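Local coordinates for long form salivary protein D7L1 (Culex quinquefasciatus, PDB 6V4C) that binds and sequesters adenine nucleotides, ADP and ATP most tightly, so inhibiting platelet aggregation and hemostasis while the mosquito feeds on blood, at residues W36-S41 / Q113-N118; M200-I205 / K223-C228. All blocks are in the same frame, centred on the assembly; numbering follows the deposited sequence.

Contact 1: W36-S41 / Q113-N118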
ATOM      1  N   TRP A  36      -6.418  -6.528 -14.799  1.00 71.22           N
ATOM      2  CA  TRP A  36      -7.214  -5.397 -15.278  1.00 72.88           C
ATOM      3  C   TRP A  36      -8.275  -5.832 -16.287  1.00 77.55           C
ATOM      4  O   TRP A  36      -8.544  -5.144 -17.274  1.00 76.71           O
ATOM      5  CB  TRP A  36      -6.347  -4.253 -15.811  1.00 71.99           C
ATOM      6  CG  TRP A  36      -5.931  -3.280 -14.748  1.00 71.97           C
ATOM      7  CD1 TRP A  36      -5.315  -3.572 -13.566  1.00 68.69           C
ATOM      8  CD2 TRP A  36      -6.097  -1.856 -14.773  1.00 73.31           C
ATOM      9  NE1 TRP A  36      -5.092  -2.419 -12.851  1.00 69.28           N
ATOM     10  CE2 TRP A  36      -5.560  -1.351 -13.572  1.00 71.32           C
ATOM     11  CE3 TRP A  36      -6.647  -0.959 -15.695  1.00 73.85           C
ATOM     12  CZ2 TRP A  36      -5.556   0.008 -13.268  1.00 67.95           C
ATOM     13  CZ3 TRP A  36      -6.643   0.391 -15.392  1.00 72.43           C
ATOM     14  CH2 TRP A  36      -6.102   0.862 -14.188  1.00 69.99           C
ATOM     15  N   SER A  37      -8.884  -6.992 -16.035  1.00 76.07           N
ATOM     16  CA  SER A  37     -10.035  -7.455 -16.809  1.00 79.71           C
ATOM     17  C   SER A  37     -11.294  -6.990 -16.083  1.00 83.06           C
ATOM     18  O   SER A  37     -12.004  -7.760 -15.433  1.00 83.97           O
ATOM     19  CB  SER A  37      -9.996  -8.969 -16.977  1.00 79.62           C
ATOM     20  N   LEU A  38     -11.560  -5.689 -16.191  1.00 78.84           N
ATOM     21  CA  LEU A  38     -12.690  -5.062 -15.516  1.00 78.30           C
ATOM     22  C   LEU A  38     -13.914  -5.181 -16.415  1.00 86.89           C
ATOM     23  O   LEU A  38     -13.976  -4.556 -17.479  1.00 87.06           O
ATOM     24  CB  LEU A  38     -12.388  -3.600 -15.203  1.00 77.52           C
ATOM     25  CG  LEU A  38     -11.217  -3.279 -14.277  1.00 73.62           C
ATOM     26  CD1 LEU A  38     -11.003  -4.382 -13.243  1.00 70.73           C
ATOM     27  CD2 LEU A  38      -9.947  -3.006 -15.070  1.00 74.28           C
ATOM     28  N   ALA A  39     -14.892  -5.973 -15.986  1.00 89.70           N
ATOM     29  CA  ALA A  39     -16.096  -6.227 -16.769  1.00 94.62           C
ATOM     30  C   ALA A  39     -17.312  -6.045 -15.871  1.00 98.77           C
ATOM     31  O   ALA A  39     -17.496  -6.793 -14.905  1.00 97.31           O
ATOM     32  N   GLU A  40     -18.133  -5.046 -16.186  1.00117.49           N
ATOM     33  CA  GLU A  40     -19.440  -4.926 -15.555  1.00121.42           C
ATOM     34  C   GLU A  40     -20.293  -6.117 -15.964  1.00123.64           C
ATOM     35  O   GLU A  40     -20.687  -6.242 -17.128  1.00130.96           O
ATOM     36  CB  GLU A  40     -20.107  -3.619 -15.983  1.00117.91           C
ATOM     37  N   SER A  41     -20.568  -6.993 -15.003  1.00 99.40           N
ATOM     38  CA  SER A  41     -21.184  -8.284 -15.274  1.00101.43           C
ATOM     39  C   SER A  41     -20.681  -9.241 -14.205  1.00100.50           C
ATOM     40  O   SER A  41     -21.339 -10.232 -13.872  1.00101.32           O
ATOM     41  N   GLN A 113     -15.500   1.468 -20.044  1.00 96.46           N
ATOM     42  CA  GLN A 113     -15.664   1.855 -21.441  1.00 97.62           C
ATOM     43  C   GLN A 113     -14.377   2.453 -21.999  1.00 96.66           C
ATOM     44  O   GLN A 113     -13.939   2.102 -23.101  1.00 98.28           O
ATOM     45  CB  GLN A 113     -16.826   2.842 -21.567  1.00100.70           C
ATOM     46  CG  GLN A 113     -17.724   2.605 -22.769  1.00105.64           C
ATOM     47  CD  GLN A 113     -17.515   3.628 -23.865  1.00111.24           C
ATOM     48  OE1 GLN A 113     -16.842   4.639 -23.667  1.00108.38           O
ATOM     49  NE2 GLN A 113     -18.097   3.371 -25.032  1.00111.45           N
ATOM     50  N   VAL A 114     -13.747   3.354 -21.241  1.00 88.17           N
ATOM     51  CA  VAL A 114     -12.514   3.982 -21.708  1.00 87.76           C
ATOM     52  C   VAL A 114     -11.357   2.991 -21.677  1.00 87.06           C
ATOM     53  O   VAL A 114     -10.498   2.991 -22.570  1.00 84.36           O
ATOM     54  CB  VAL A 114     -12.214   5.258 -20.898  1.00 86.56           C
ATOM     55  CG1 VAL A 114     -10.855   5.830 -21.276  1.00 83.00           C
ATOM     56  CG2 VAL A 114     -13.306   6.292 -21.118  1.00 89.66           C
ATOM     57  N   ASN A 115     -11.321   2.121 -20.664  1.00 84.26           N
ATOM     58  CA  ASN A 115     -10.215   1.174 -20.545  1.00 84.53           C
ATOM     59  C   ASN A 115     -10.184   0.205 -21.721  1.00 85.31           C
ATOM     60  O   ASN A 115      -9.108  -0.120 -22.237  1.00 82.56           O
ATOM     61  CB  ASN A 115     -10.301   0.411 -19.222  1.00 79.50           C
ATOM     62  CG  ASN A 115      -9.063  -0.437 -18.956  1.00 76.32           C
ATOM     63  OD1 ASN A 115      -7.936  -0.007 -19.207  1.00 72.31           O
ATOM     64  ND2 ASN A 115      -9.271  -1.649 -18.456  1.00 71.31           N
ATOM     65  N   ASN A 116     -11.352  -0.263 -22.163  1.00 85.38           N
ATOM     66  CA  ASN A 116     -11.401  -1.209 -23.271  1.00 84.30           C
ATOM     67  C   ASN A 116     -11.048  -0.563 -24.604  1.00 83.38           C
ATOM     68  O   ASN A 116     -10.615  -1.266 -25.523  1.00 83.28           O
ATOM     69  CB  ASN A 116     -12.776  -1.877 -23.336  1.00 85.42           C
ATOM     70  CG  ASN A 116     -13.084  -2.694 -22.095  1.00 84.14           C
ATOM     71  OD1 ASN A 116     -12.320  -2.690 -21.130  1.00 82.41           O
ATOM     72  ND2 ASN A 116     -14.212  -3.395 -22.112  1.00 85.31           N
ATOM     73  N   ALA A 117     -11.215   0.755 -24.732  1.00 85.44           N
ATOM     74  CA  ALA A 117     -10.855   1.458 -25.956  1.00 85.88           C
ATOM     75  C   ALA A 117      -9.369   1.769 -26.043  1.00 86.97           C
ATOM     76  O   ALA A 117      -8.885   2.111 -27.127  1.00 88.69           O
ATOM     77  CB  ALA A 117     -11.655   2.755 -26.076  1.00 89.54           C
ATOM     78  N   ASN A 118      -8.640   1.674 -24.932  1.00 87.88           N
ATOM     79  CA  ASN A 118      -7.202   1.920 -24.896  1.00 85.40           C
ATOM     80  C   ASN A 118      -6.564   0.889 -23.962  1.00 83.47           C
ATOM     81  O   ASN A 118      -5.945   1.217 -22.955  1.00 80.51           O
ATOM     82  CB  ASN A 118      -6.897   3.337 -24.418  1.00 83.68           C
ATOM     83  CG  ASN A 118      -7.697   4.393 -25.157  1.00 87.37           C
ATOM     84  OD1 ASN A 118      -8.844   4.675 -24.808  1.00 88.85           O
ATOM     85  ND2 ASN A 118      -7.091   4.992 -26.174  1.00 89.10           N
TER

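Contact 2: M200-I205 / K223-C228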
ATOM      1  N   MET A 200      -1.284  10.153  12.030  1.00 49.94           N
ATOM      2  CA  MET A 200      -1.552   8.729  12.186  1.00 46.65           C
ATOM      3  C   MET A 200      -2.872   8.356  11.524  1.00 50.23           C
ATOM      4  O   MET A 200      -3.836   9.126  11.542  1.00 48.81           O
ATOM      5  CB  MET A 200      -1.618   8.368  13.669  1.00 47.81           C
ATOM      6  CG  MET A 200      -0.283   8.429  14.383  1.00 47.11           C
ATOM      7  SD  MET A 200       0.942   7.359  13.609  1.00 49.53           S
ATOM      8  CE  MET A 200       2.317   8.473  13.500  1.00 43.28           C
ATOM      9  N   ASP A 201      -2.913   7.160  10.942  1.00 42.70           N
ATOM     10  CA  ASP A 201      -4.123   6.610  10.338  1.00 42.43           C
ATOM     11  C   ASP A 201      -4.577   5.447  11.214  1.00 45.37           C
ATOM     12  O   ASP A 201      -4.045   4.336  11.118  1.00 41.59           O
ATOM     13  CB  ASP A 201      -3.868   6.167   8.899  1.00 43.47           C
ATOM     14  CG  ASP A 201      -5.140   5.742   8.182  1.00 45.78           C
ATOM     15  OD1 ASP A 201      -6.198   5.623   8.840  1.00 44.39           O
ATOM     16  OD2 ASP A 201      -5.085   5.532   6.952  1.00 44.72           O
ATOM     17  N   GLU A 202      -5.502   5.683  12.071  1.00 43.53           N
ATOM     18  CA  GLU A 202      -6.047   4.697  12.981  1.00 42.99           C
ATOM     19  C   GLU A 202      -6.581   3.480  12.220  1.00 43.61           C
ATOM     20  O   GLU A 202      -6.344   2.470  12.586  1.00 42.11           O
ATOM     21  CB  GLU A 202      -7.063   5.412  13.836  1.00 45.96           C
ATOM     22  CG  GLU A 202      -7.766   4.576  14.824  1.00 50.67           C
ATOM     23  CD  GLU A 202      -8.937   5.098  15.641  1.00 57.94           C
ATOM     24  OE1 GLU A 202      -9.994   4.894  15.259  1.00 59.96           O
ATOM     25  OE2 GLU A 202      -8.751   5.557  16.686  1.00 55.64           O
ATOM     26  N   SER A 203      -7.318   3.669  11.168  1.00 42.61           N
ATOM     27  CA  SER A 203      -7.859   2.539  10.419  1.00 46.79           C
ATOM     28  C   SER A 203      -6.756   1.656   9.850  1.00 43.17           C
ATOM     29  O   SER A 203      -6.929   0.436   9.748  1.00 42.22           O
ATOM     30  CB  SER A 203      -8.764   3.042   9.294  1.00 48.89           C
ATOM     31  OG  SER A 203      -8.023   3.797   8.349  1.00 48.86           O
ATOM     32  N   ALA A 204      -5.619   2.247   9.473  1.00 41.89           N
ATOM     33  CA  ALA A 204      -4.526   1.450   8.921  1.00 42.10           C
ATOM     34  C   ALA A 204      -3.926   0.530   9.975  1.00 41.49           C
ATOM     35  O   ALA A 204      -3.550  -0.609   9.674  1.00 40.96           O
ATOM     36  CB  ALA A 204      -3.453   2.363   8.331  1.00 40.83           C
ATOM     37  N   ILE A 205      -3.821   1.008  11.216  1.00 40.32           N
ATOM     38  CA  ILE A 205      -3.330   0.163  12.299  1.00 38.52           C
ATOM     39  C   ILE A 205      -4.288  -0.995  12.544  1.00 38.51           C
ATOM     40  O   ILE A 205      -3.866  -2.147  12.704  1.00 37.28           O
ATOM     41  CB  ILE A 205      -3.105   1.004  13.570  1.00 38.63           C
ATOM     42  CG1 ILE A 205      -2.076   2.103  13.304  1.00 37.76           C
ATOM     43  CG2 ILE A 205      -2.658   0.124  14.723  1.00 40.54           C
ATOM     44  CD1 ILE A 205      -2.163   3.261  14.283  1.00 43.91           C
ATOM     45  N   LYS A 223      -7.092   4.711  22.284  1.00 51.51           N
ATOM     46  CA  LYS A 223      -6.636   5.302  23.551  1.00 54.70           C
ATOM     47  C   LYS A 223      -5.139   5.479  23.513  1.00 54.00           C
ATOM     48  O   LYS A 223      -4.750   6.426  23.872  1.00 53.61           O
ATOM     49  CB  LYS A 223      -7.089   4.418  24.703  1.00 52.95           C
ATOM     50  CG  LYS A 223      -6.679   4.801  26.093  1.00 58.20           C
ATOM     51  CD  LYS A 223      -6.953   3.778  27.152  1.00 65.53           C
ATOM     52  CE  LYS A 223      -6.279   4.057  28.488  1.00 72.89           C
ATOM     53  NZ  LYS A 223      -6.669   3.155  29.597  1.00 73.55           N
ATOM     54  N   SER A 224      -4.391   4.535  23.019  1.00 45.18           N
ATOM     55  CA  SER A 224      -2.945   4.703  22.925  1.00 45.01           C
ATOM     56  C   SER A 224      -2.586   5.932  22.103  1.00 43.55           C
ATOM     57  O   SER A 224      -1.708   6.714  22.489  1.00 44.95           O
ATOM     58  CB  SER A 224      -2.316   3.449  22.315  1.00 42.32           C
ATOM     59  OG  SER A 224      -2.546   2.319  23.139  1.00 43.62           O
ATOM     60  N   LEU A 225      -3.262   6.126  20.969  1.00 38.19           N
ATOM     61  CA  LEU A 225      -2.983   7.288  20.131  1.00 38.88           C
ATOM     62  C   LEU A 225      -3.426   8.577  20.811  1.00 44.18           C
ATOM     63  O   LEU A 225      -2.731   9.598  20.735  1.00 45.75           O
ATOM     64  CB  LEU A 225      -3.685   7.141  18.782  1.00 40.55           C
ATOM     65  CG  LEU A 225      -3.208   6.026  17.853  1.00 38.94           C
ATOM     66  CD1 LEU A 225      -4.022   6.020  16.567  1.00 39.99           C
ATOM     67  CD2 LEU A 225      -1.731   6.192  17.554  1.00 39.98           C
ATOM     68  N   GLN A 226      -4.578   8.546  21.480  1.00 47.04           N
ATOM     69  CA  GLN A 226      -5.141   9.759  22.062  1.00 49.14           C
ATOM     70  C   GLN A 226      -4.287  10.270  23.217  1.00 50.00           C
ATOM     71  O   GLN A 226      -4.126  11.484  23.386  1.00 55.35           O
ATOM     72  CB  GLN A 226      -6.573   9.477  22.517  1.00 51.98           C
ATOM     73  CG  GLN A 226      -7.403  10.699  22.869  1.00 61.08           C
ATOM     74  CD  GLN A 226      -8.887  10.382  22.918  1.00 66.11           C
ATOM     75  OE1 GLN A 226      -9.314   9.296  22.520  1.00 64.90           O
ATOM     76  NE2 GLN A 226      -9.681  11.329  23.404  1.00 75.12           N
ATOM     77  N   ASN A 227      -3.725   9.366  24.013  1.00 53.22           N
ATOM     78  CA  ASN A 227      -2.946   9.739  25.186  1.00 54.89           C
ATOM     79  C   ASN A 227      -1.456   9.869  24.903  1.00 57.35           C
ATOM     80  O   ASN A 227      -0.683  10.119  25.834  1.00 58.65           O
ATOM     81  CB  ASN A 227      -3.165   8.721  26.310  1.00 54.00           C
ATOM     82  CG  ASN A 227      -4.627   8.571  26.682  1.00 59.14           C
ATOM     83  OD1 ASN A 227      -5.450   9.427  26.358  1.00 61.84           O
ATOM     84  ND2 ASN A 227      -4.955   7.485  27.371  1.00 58.83           N
ATOM     85  N   CYS A 228      -1.039   9.714  23.648  1.00 53.26           N
ATOM     86  CA  CYS A 228       0.378   9.709  23.318  1.00 50.67           C
ATOM     87  C   CYS A 228       0.930  11.128  23.332  1.00 54.76           C
ATOM     88  O   CYS A 228       0.350  12.036  22.730  1.00 56.81           O
ATOM     89  CB  CYS A 228       0.587   9.101  21.935  1.00 49.86           C
ATOM     90  SG  CYS A 228       2.276   8.553  21.651  1.00 50.72           S
TER

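Contact 1: W36-S41 / Q113-N118
W36 presents the edge of its indole to the side chain of N115, on the last turns of helix 104-117. Its backbone comes first: with positive phi and two bonds back into the last turn, W36 is the positive-phi residue of the Schellman motif that closes helix 27-34. The ring then reaches across so that its six-membered side approaches the amide, CE3 lying 3.9 Å from N115 OD1. That oxygen sits at the ring edge, close to the indole plane, while the amide itself is turned steeply to the ring, the two planes 72° apart. The approach is an edge contact and no hydrogen bond. The polar atom of the indole faces another partner, NE1 being hydrogen-bonded to E15 OE1, a bond that would restrain the rotation of the ring whose other end meets N115. The carbonyl of W36 also faces the amide, but W36 O and N115 ND2 are 3.8 Å apart, too far for a bond.

Two residues on, L38 turns back to the same helix, and its CD2 lies 3.7 Å from N115 ND2. With CG anti to the backbone N (chi1 -172°), the N115 amide reaches the adjoining W36 ring and L38 methyl together; both of its polar atoms border W36 CE3, and ND2 is also the one nearest L38 CD2. N116 only borders L38, at the exposed edge of the contact. L122 of helix 121-125 packs on both W36 and N115, and Y48 and I112 on L38. The arrangement is a loop of the all-helical odorant-binding-protein fold lying against the C-terminal end of a helix, with the W36 side chain about 9 Å from the bound ADP.

Contact 2: M200-I205 / K223-C228
L225 projects from the last turn of helix 218-226 toward the start of helix 202-211 and supplies every contact made from its side. From CB, which leads toward the other segment, the chain reaches CG, placed anti to the carbonyl carbon (chi1 -67°), and there splits into two methyls with different neighbours. CD1 is the busier branch. It meets I205 CD1 at 4.0 Å, the two side chains reaching toward each other tip to tip, and it also lies 4.1 Å from E202 CB, so the base of the glutamate adds an aliphatic surface beside the isoleucine. CD2 takes the other direction and comes 4.1 Å from M200 CG, near the root of the methionine, whose bent chain carries the sulfur away from the leucine. All three approaches are apolar, and no hydrogen bond spans the segments.

The partner helix is capped at its start by D201, the N-cap residue. D201 OD1 accepts a short bond of 2.6 Å from S203 OG and a weak capping bond from A204 N. Y239 of helix 235-247 packs on M200, L225 and C228. The contact thus joins the end of helix 218-226 to the start of helix 202-211, next to the C228-C242 bridge to helix 235-247, in the disulfide-bridged all-helical fold of the PBP/GOBP family.

Contact 1 and contact 2 lie on opposite sides of the chain's centre, 38 Å apart between centres and about 21 Å between nearest atoms, without touching. They follow one another along the chain: contact 1 closes before contact 2 opens. Contact 1 joins the loop after helix 27-34 to helix 104-117, whereas contact 2 joins helices 202-211 and 218-226 in the second PBP/GOBP-type region, so they share no helix. Contact 1 is the one nearer the bound ADP; contact 2 lies away from the nucleotide site. Each therefore links local elements in its own part of an all-helical protein with two regions of the PBP/GOBP family.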